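Local structure of ErfK/YbiS/YcfS/YnhG family protein (Xylanimonas cellulosilytica, 4LPQ) at residues 25-30 with 70-75; 49-54 with 106-111. The protein probably acts as a peptidoglycan L,D-transpeptidase in cell wall biogenesis, the chain pairing a putative peptidoglycan-binding domain with a YkuD-type catalytic domain. All coordinates share one frame; numbering follows the deposited sequence.

Contact 1. Residues 25-30 with 70-75; sequences QRLMDL and AALDAG
Arg26 reaches from one helix of the putative peptidoglycan-binding domain to the C-terminal turn of another, where residues 70-75 finish in a Schellman motif at Gly75. The axes of the two short helical segments approach to 10.7 Å and cross at 45°, a separation spanned by Arg26 and by leucine side chains. The arginine chain leaves with CG anti to its own backbone nitrogen (chi1 180°) and bends at chi2, which brings the guanidinium side-on to the carbonyl of Leu72. Arg26 NE donates to Leu72 O at 3.1 Å from above the carbonyl plane, while Arg26 NH2 donates to the same Leu72 O at 2.9 Å within that plane. Because Gly75 N also bonds to this oxygen as part of the motif, one carbonyl at the helix end takes three donors. With an alanine at this position, Leu72 O would probably keep only Gly75 N of the three donors, and Leu30 CD2 would lose the flat group it covers.

The next residue, Leu27, brings its CD2 to Leu72 CD2 at 3.9 Å, the two leucines crossing obliquely; Phe52 of helix 43-56 packs against both. Last comes Leu30, whose CD2 lies over one face of the Arg26 guanidinium, displaced toward its rim. The same methyl group faces the bare backbone of Gly75, which has positive phi and no side chain to intervene: Leu30 CD2 stops 3.7 Å from Gly75 CA.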
ATOM      1  N   GLN A  25      -1.413  -5.390 -16.737  1.00 15.24           N
ATOM      2  CA  GLN A  25      -2.723  -4.959 -17.137  1.00 15.76           C
ATOM      3  C   GLN A  25      -3.841  -5.521 -16.267  1.00 16.03           C
ATOM      4  O   GLN A  25      -4.826  -4.841 -15.959  1.00 16.78           O
ATOM      5  CB  GLN A  25      -2.961  -5.220 -18.605  1.00 18.69           C
ATOM      6  CG  GLN A  25      -4.133  -4.461 -19.117  1.00 21.41           C
ATOM      7  CD  GLN A  25      -4.037  -2.958 -19.024  1.00 26.30           C
ATOM      8  OE1 GLN A  25      -3.110  -2.297 -19.533  1.00 28.17           O
ATOM      9  NE2 GLN A  25      -5.027  -2.392 -18.336  1.00 24.75           N
ATOM     10  N   ARG A  26      -3.715  -6.784 -15.867  1.00 14.28           N
ATOM     11  CA  ARG A  26      -4.703  -7.378 -15.014  1.00 14.56           C
ATOM     12  C   ARG A  26      -4.762  -6.723 -13.606  1.00 12.70           C
ATOM     13  O   ARG A  26      -5.853  -6.401 -13.101  1.00 14.23           O
ATOM     14  CB  ARG A  26      -4.409  -8.864 -14.880  1.00 15.29           C
ATOM     15  CG  ARG A  26      -5.361  -9.634 -14.007  1.00 14.64           C
ATOM     16  CD  ARG A  26      -6.787  -9.542 -14.545  1.00 17.64           C
ATOM     17  NE  ARG A  26      -7.609 -10.516 -13.876  1.00 17.02           N
ATOM     18  CZ  ARG A  26      -8.940 -10.519 -13.892  1.00 15.49           C
ATOM     19  NH1 ARG A  26      -9.601  -9.545 -14.530  1.00 19.12           N
ATOM     20  NH2 ARG A  26      -9.662 -11.447 -13.275  1.00 17.26           N
ATOM     21  N   LEU A  27      -3.572  -6.457 -13.042  1.00 13.10           N
ATOM     22  CA  LEU A  27      -3.500  -5.710 -11.814  1.00 13.68           C
ATOM     23  C   LEU A  27      -4.173  -4.358 -11.932  1.00 13.30           C
ATOM     24  O   LEU A  27      -4.972  -3.956 -11.068  1.00 14.31           O
ATOM     25  CB  LEU A  27      -2.053  -5.560 -11.359  1.00 12.52           C
ATOM     26  CG  LEU A  27      -1.383  -6.851 -10.891  1.00 12.82           C
ATOM     27  CD1 LEU A  27       0.090  -6.678 -10.836  1.00 14.98           C
ATOM     28  CD2 LEU A  27      -1.925  -7.293  -9.527  1.00 14.85           C
HETATM   29  N   MSE A  28      -3.838  -3.680 -13.030  1.00 14.50           N
HETATM   30  CA  MSE A  28      -4.444  -2.342 -13.264  1.00 16.14           C
HETATM   31  C   MSE A  28      -5.955  -2.467 -13.303  1.00 15.48           C
HETATM   32  O   MSE A  28      -6.698  -1.660 -12.682  1.00 17.82           O
HETATM   33  CB  MSE A  28      -3.856  -1.761 -14.540  1.00 17.12           C
HETATM   34  CG  MSE A  28      -4.212  -0.263 -14.678  1.00 20.16           C
HETATM   35 SE   MSE A  28      -3.577   0.516 -16.319  0.60 24.50          SE
HETATM   36  CE  MSE A  28      -1.684   0.147 -16.100  1.00 25.80           C
ATOM     37  N   ASP A  29      -6.444  -3.436 -14.094  1.00 15.62           N
ATOM     38  CA  ASP A  29      -7.890  -3.630 -14.259  1.00 18.36           C
ATOM     39  C   ASP A  29      -8.604  -3.898 -12.951  1.00 16.65           C
ATOM     40  O   ASP A  29      -9.773  -3.472 -12.723  1.00 19.86           O
ATOM     41  CB  ASP A  29      -8.184  -4.780 -15.243  1.00 18.93           C
ATOM     42  CG  ASP A  29      -7.727  -4.487 -16.680  1.00 19.79           C
ATOM     43  OD1 ASP A  29      -7.495  -3.326 -17.063  1.00 23.88           O
ATOM     44  OD2 ASP A  29      -7.752  -5.506 -17.445  1.00 24.13           O
ATOM     45  N   LEU A  30      -7.957  -4.643 -12.052  1.00 14.97           N
ATOM     46  CA  LEU A  30      -8.522  -5.007 -10.788  1.00 14.42           C
ATOM     47  C   LEU A  30      -8.364  -3.936  -9.719  1.00 14.72           C
ATOM     48  O   LEU A  30      -8.877  -4.140  -8.592  1.00 16.07           O
ATOM     49  CB  LEU A  30      -7.927  -6.316 -10.307  1.00 14.62           C
ATOM     50  CG  LEU A  30      -8.258  -7.572 -11.096  1.00 14.65           C
ATOM     51  CD1 LEU A  30      -7.429  -8.739 -10.542  1.00 16.42           C
ATOM     52  CD2 LEU A  30      -9.712  -7.882 -11.021  1.00 16.74           C
ATOM     53  N   ALA A  70      -3.966 -18.195 -10.010  1.00 12.75           N
ATOM     54  CA  ALA A  70      -5.329 -18.561  -9.779  1.00 13.82           C
ATOM     55  C   ALA A  70      -6.145 -17.440  -9.165  1.00 13.23           C
ATOM     56  O   ALA A  70      -7.294 -17.193  -9.536  1.00 14.85           O
ATOM     57  CB  ALA A  70      -5.422 -19.843  -8.945  1.00 16.93           C
ATOM     58  N   ALA A  71      -5.524 -16.740  -8.201  1.00 13.43           N
ATOM     59  CA  ALA A  71      -6.217 -15.635  -7.552  1.00 13.64           C
ATOM     60  C   ALA A  71      -6.416 -14.469  -8.546  1.00 12.61           C
ATOM     61  O   ALA A  71      -7.449 -13.774  -8.511  1.00 13.88           O
ATOM     62  CB  ALA A  71      -5.452 -15.255  -6.303  1.00 13.63           C
ATOM     63  N   LEU A  72      -5.427 -14.217  -9.388  1.00 12.27           N
ATOM     64  CA  LEU A  72      -5.554 -13.195 -10.412  1.00 12.35           C
ATOM     65  C   LEU A  72      -6.734 -13.501 -11.322  1.00 13.24           C
ATOM     66  O   LEU A  72      -7.539 -12.644 -11.668  1.00 14.58           O
ATOM     67  CB  LEU A  72      -4.255 -13.050 -11.176  1.00 12.78           C
ATOM     68  CG  LEU A  72      -3.171 -12.298 -10.493  1.00 14.97           C
ATOM     69  CD1 LEU A  72      -1.877 -12.574 -11.145  1.00 16.85           C
ATOM     70  CD2 LEU A  72      -3.462 -10.793 -10.423  1.00 15.33           C
ATOM     71  N   ASP A  73      -6.792 -14.764 -11.759  1.00 13.74           N
ATOM     72  CA  ASP A  73      -7.869 -15.188 -12.661  1.00 14.63           C
ATOM     73  C   ASP A  73      -9.231 -15.080 -11.961  1.00 14.88           C
ATOM     74  O   ASP A  73     -10.249 -14.760 -12.644  1.00 18.20           O
ATOM     75  CB  ASP A  73      -7.655 -16.587 -13.139  1.00 15.75           C
ATOM     76  CG  ASP A  73      -6.495 -16.673 -14.203  1.00 21.06           C
ATOM     77  OD1 ASP A  73      -6.059 -15.702 -14.763  1.00 25.26           O
ATOM     78  OD2 ASP A  73      -6.117 -17.775 -14.552  1.00 23.38           O
ATOM     79  N   ALA A  74      -9.272 -15.364 -10.644  1.00 14.46           N
ATOM     80  CA  ALA A  74     -10.503 -15.230  -9.898  1.00 15.69           C
ATOM     81  C   ALA A  74     -10.881 -13.717  -9.703  1.00 17.27           C
ATOM     82  O   ALA A  74     -12.015 -13.399  -9.343  1.00 18.11           O
ATOM     83  CB  ALA A  74     -10.405 -15.882  -8.527  1.00 17.12           C
ATOM     84  N   GLY A  75      -9.968 -12.817  -9.979  1.00 15.29           N
ATOM     85  CA  GLY A  75     -10.256 -11.409  -9.881  1.00 16.00           C
ATOM     86  C   GLY A  75     -10.326 -10.934  -8.448  1.00 14.12           C
ATOM     87  O   GLY A  75     -11.068 -10.036  -8.102  1.00 16.59           O
TER

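Contact 2. Residues 49-54 with 106-111; sequences VWAFQK and VRIINA
Helix segment 49-54 crosses strand segment 106-110 at 106°, their axes 6.9 Å apart at the closest point, with the backbones of Ala51 and Asn110 nearest each other. The crossing joins a helix of the putative peptidoglycan-binding domain to a strand of the YkuD-type catalytic domain, and it is buried. The small side chain of Ala51 is consistent with this close approach: its CB sits 3.7 Å from Asn110 N and also touches CG2 of Ile108.

Asn110 carries the polar part. A chi1 of -175° places its amide where it reaches both Trp50 and Lys54. Its nitrogen, Asn110 ND2, lies at the edge of the indole, 3.9 Å from Trp50 CE3, the amide and ring planes 51° apart; this nitrogen donates to Ile172 O. Its oxygen meets Lys54, which runs extended across the amide at about a right angle, CD and CE passing close to OD1. The buried ammonium has a further acceptor in Gln95 O, so the lysine links the asparagine to the main chain near strand 96-101. Lys54 NZ donates to Asn110 OD1 at 2.7 Å, tilted 34° from the carbonyl plane.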
ATOM      1  N   VAL A  49       2.234  -6.179  -7.168  1.00 10.93           N
ATOM      2  CA  VAL A  49       2.183  -7.616  -6.870  1.00 10.95           C
ATOM      3  C   VAL A  49       2.095  -7.933  -5.399  1.00 10.91           C
ATOM      4  O   VAL A  49       1.350  -8.794  -4.975  1.00 11.21           O
ATOM      5  CB  VAL A  49       3.334  -8.389  -7.568  1.00 11.79           C
ATOM      6  CG1 VAL A  49       3.365  -9.862  -7.201  1.00 13.03           C
ATOM      7  CG2 VAL A  49       3.223  -8.255  -9.093  1.00 12.21           C
ATOM      8  N   TRP A  50       2.916  -7.239  -4.615  1.00 11.16           N
ATOM      9  CA  TRP A  50       2.866  -7.408  -3.163  1.00 11.46           C
ATOM     10  C   TRP A  50       1.497  -7.050  -2.638  1.00 10.96           C
ATOM     11  O   TRP A  50       0.939  -7.741  -1.816  1.00 12.02           O
ATOM     12  CB  TRP A  50       3.924  -6.590  -2.510  1.00 10.99           C
ATOM     13  CG  TRP A  50       5.336  -7.146  -2.609  1.00 11.59           C
ATOM     14  CD1 TRP A  50       5.721  -8.411  -2.915  1.00 11.32           C
ATOM     15  CD2 TRP A  50       6.548  -6.435  -2.356  1.00 10.36           C
ATOM     16  NE1 TRP A  50       7.088  -8.554  -2.831  1.00 11.57           N
ATOM     17  CE2 TRP A  50       7.651  -7.356  -2.493  1.00 11.59           C
ATOM     18  CE3 TRP A  50       6.826  -5.141  -1.999  1.00 11.47           C
ATOM     19  CZ2 TRP A  50       8.960  -6.966  -2.335  1.00 12.39           C
ATOM     20  CZ3 TRP A  50       8.125  -4.740  -1.816  1.00 13.24           C
ATOM     21  CH2 TRP A  50       9.174  -5.645  -1.974  1.00 13.03           C
ATOM     22  N   ALA A  51       0.899  -5.938  -3.139  1.00 11.77           N
ATOM     23  CA  ALA A  51      -0.460  -5.585  -2.704  1.00 11.21           C
ATOM     24  C   ALA A  51      -1.431  -6.677  -3.014  1.00 11.71           C
ATOM     25  O   ALA A  51      -2.327  -6.981  -2.245  1.00 11.44           O
ATOM     26  CB  ALA A  51      -0.873  -4.327  -3.357  1.00 12.37           C
ATOM     27  N   PHE A  52      -1.294  -7.279  -4.200  1.00 11.00           N
ATOM     28  CA  PHE A  52      -2.185  -8.342  -4.606  1.00 10.58           C
ATOM     29  C   PHE A  52      -2.072  -9.573  -3.746  1.00 10.57           C
ATOM     30  O   PHE A  52      -3.033 -10.148  -3.273  1.00 11.43           O
ATOM     31  CB  PHE A  52      -1.950  -8.693  -6.069  1.00 10.74           C
ATOM     32  CG  PHE A  52      -2.944  -9.731  -6.542  1.00 10.80           C
ATOM     33  CD1 PHE A  52      -4.228  -9.369  -6.857  1.00 12.08           C
ATOM     34  CD2 PHE A  52      -2.634 -11.055  -6.548  1.00 13.36           C
ATOM     35  CE1 PHE A  52      -5.188 -10.302  -7.101  1.00 12.38           C
ATOM     36  CE2 PHE A  52      -3.604 -12.023  -6.850  1.00 12.36           C
ATOM     37  CZ  PHE A  52      -4.918 -11.648  -7.098  1.00 12.71           C
ATOM     38  N   GLN A  53      -0.826 -10.027  -3.561  1.00 10.47           N
ATOM     39  CA  GLN A  53      -0.570 -11.205  -2.715  1.00 11.27           C
ATOM     40  C   GLN A  53      -1.061 -10.947  -1.306  1.00 10.79           C
ATOM     41  O   GLN A  53      -1.671 -11.832  -0.700  1.00 12.21           O
ATOM     42  CB  GLN A  53       0.888 -11.665  -2.745  1.00 11.11           C
ATOM     43  CG  GLN A  53       1.346 -12.157  -4.097  1.00 11.73           C
ATOM     44  CD  GLN A  53       2.759 -12.532  -4.156  1.00 12.20           C
ATOM     45  OE1 GLN A  53       3.643 -11.866  -3.635  1.00 12.98           O
ATOM     46  NE2 GLN A  53       2.982 -13.647  -4.856  1.00 13.34           N
ATOM     47  N   LYS A  54      -0.748  -9.780  -0.746  1.00 10.95           N
ATOM     48  CA  LYS A  54      -1.317  -9.424   0.556  1.00 11.67           C
ATOM     49  C   LYS A  54      -2.841  -9.490   0.616  1.00 11.36           C
ATOM     50  O   LYS A  54      -3.411 -10.080   1.510  1.00 12.99           O
ATOM     51  CB  LYS A  54      -0.869  -8.001   0.918  1.00 11.21           C
ATOM     52  CG  LYS A  54       0.615  -7.884   1.296  1.00 11.12           C
ATOM     53  CD  LYS A  54       1.053  -6.453   1.437  1.00 11.30           C
ATOM     54  CE  LYS A  54       2.338  -6.274   2.164  1.00 11.72           C
ATOM     55  NZ  LYS A  54       2.575  -4.802   2.429  1.00 11.95           N
ATOM     56  N   VAL A 106     -11.641   1.549  -4.878  1.00 16.09           N
ATOM     57  CA  VAL A 106     -11.146   2.241  -6.055  1.00 17.20           C
ATOM     58  C   VAL A 106      -9.704   1.816  -6.381  1.00 15.66           C
ATOM     59  O   VAL A 106      -9.371   1.530  -7.537  1.00 16.32           O
ATOM     60  CB  VAL A 106     -11.277   3.787  -5.909  1.00 15.87           C
ATOM     61  CG1 VAL A 106     -10.703   4.533  -7.113  1.00 17.41           C
ATOM     62  CG2 VAL A 106     -12.717   4.150  -5.667  1.00 18.55           C
ATOM     63  N   ARG A 107      -8.883   1.744  -5.324  1.00 14.14           N
ATOM     64  CA  ARG A 107      -7.517   1.243  -5.473  0.50 12.24           C
ATOM     65  C   ARG A 107      -7.100   0.506  -4.244  1.00 12.85           C
ATOM     66  O   ARG A 107      -7.498   0.799  -3.108  1.00 13.41           O
ATOM     67  CB  ARG A 107      -6.404   2.333  -5.709  0.50 14.37           C
ATOM     68  CG  ARG A 107      -6.364   3.081  -6.995  0.50 14.63           C
ATOM     69  CD  ARG A 107      -6.100   2.260  -8.249  0.50 12.34           C
ATOM     70  NE  ARG A 107      -6.007   3.180  -9.376  0.50 15.83           N
ATOM     71  CZ  ARG A 107      -7.083   3.664 -10.014  0.50 14.64           C
ATOM     72  NH1 ARG A 107      -8.312   3.340  -9.658  0.50 16.61           N
ATOM     73  NH2 ARG A 107      -6.964   4.557 -10.970  0.50 23.33           N
ATOM     74  N   ILE A 108      -6.245  -0.496  -4.487  1.00 13.06           N
ATOM     75  CA  ILE A 108      -5.539  -1.216  -3.447  1.00 12.18           C
ATOM     76  C   ILE A 108      -4.064  -0.821  -3.565  1.00 11.51           C
ATOM     77  O   ILE A 108      -3.500  -0.988  -4.662  1.00 12.54           O
ATOM     78  CB  ILE A 108      -5.676  -2.753  -3.573  1.00 12.47           C
ATOM     79  CG1 ILE A 108      -7.115  -3.216  -3.681  1.00 13.37           C
ATOM     80  CG2 ILE A 108      -4.957  -3.401  -2.370  1.00 12.50           C
ATOM     81  CD1 ILE A 108      -7.652  -3.317  -5.064  1.00 14.70           C
ATOM     82  N   ILE A 109      -3.457  -0.399  -2.444  1.00 11.01           N
ATOM     83  CA  ILE A 109      -2.112   0.141  -2.446  1.00 11.92           C
ATOM     84  C   ILE A 109      -1.275  -0.647  -1.435  1.00 10.82           C
ATOM     85  O   ILE A 109      -1.732  -0.816  -0.273  1.00 11.58           O
ATOM     86  CB  ILE A 109      -2.174   1.660  -2.147  1.00 11.26           C
ATOM     87  CG1 ILE A 109      -2.750   2.402  -3.330  1.00 13.41           C
ATOM     88  CG2 ILE A 109      -0.813   2.220  -1.810  1.00 13.61           C
ATOM     89  CD1 ILE A 109      -3.288   3.774  -3.011  1.00 14.36           C
ATOM     90  N   ASN A 110      -0.064  -1.082  -1.856  1.00 11.40           N
ATOM     91  CA  ASN A 110       0.807  -1.725  -0.886  1.00 10.34           C
ATOM     92  C   ASN A 110       1.210  -0.728   0.203  1.00  9.76           C
ATOM     93  O   ASN A 110       1.571   0.404  -0.043  1.00 11.29           O
ATOM     94  CB  ASN A 110       2.048  -2.204  -1.624  1.00 11.09           C
ATOM     95  CG  ASN A 110       2.991  -2.998  -0.741  1.00 12.18           C
ATOM     96  OD1 ASN A 110       2.562  -3.967  -0.132  1.00 12.35           O
ATOM     97  ND2 ASN A 110       4.244  -2.557  -0.669  1.00 12.27           N
ATOM     98  N   ALA A 111       1.151  -1.203   1.479  1.00 11.19           N
ATOM     99  CA  ALA A 111       1.427  -0.376   2.649  1.00 11.57           C
ATOM    100  C   ALA A 111       2.350  -1.097   3.626  1.00 11.67           C
ATOM    101  O   ALA A 111       2.475  -2.327   3.601  1.00 11.90           O
ATOM    102  CB  ALA A 111       0.103   0.067   3.332  1.00 12.25           C
TER

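In the fold
Contact 1 lies within the putative peptidoglycan-binding domain and is only partly buried, whereas contact 2, near the centre of the chain, is a buried junction with the catalytic domain. Their centres are 12 Å apart, and helix 43-56 connects them: Phe52 points away from strand 104-110 and packs on Leu27, Ala71 and Leu72, while Ala51 and Lys54 face the strand. Leu30 O also touches Ile108 CD1. In both, a basic side chain grips an oxygen, but at the outer contact it belongs to a backbone carbonyl at a helix end, and at the inner one to the amide of Asn110. The next side chain, Ala111, is about 10 Å from those of the predicted catalytic His167 and Cys181.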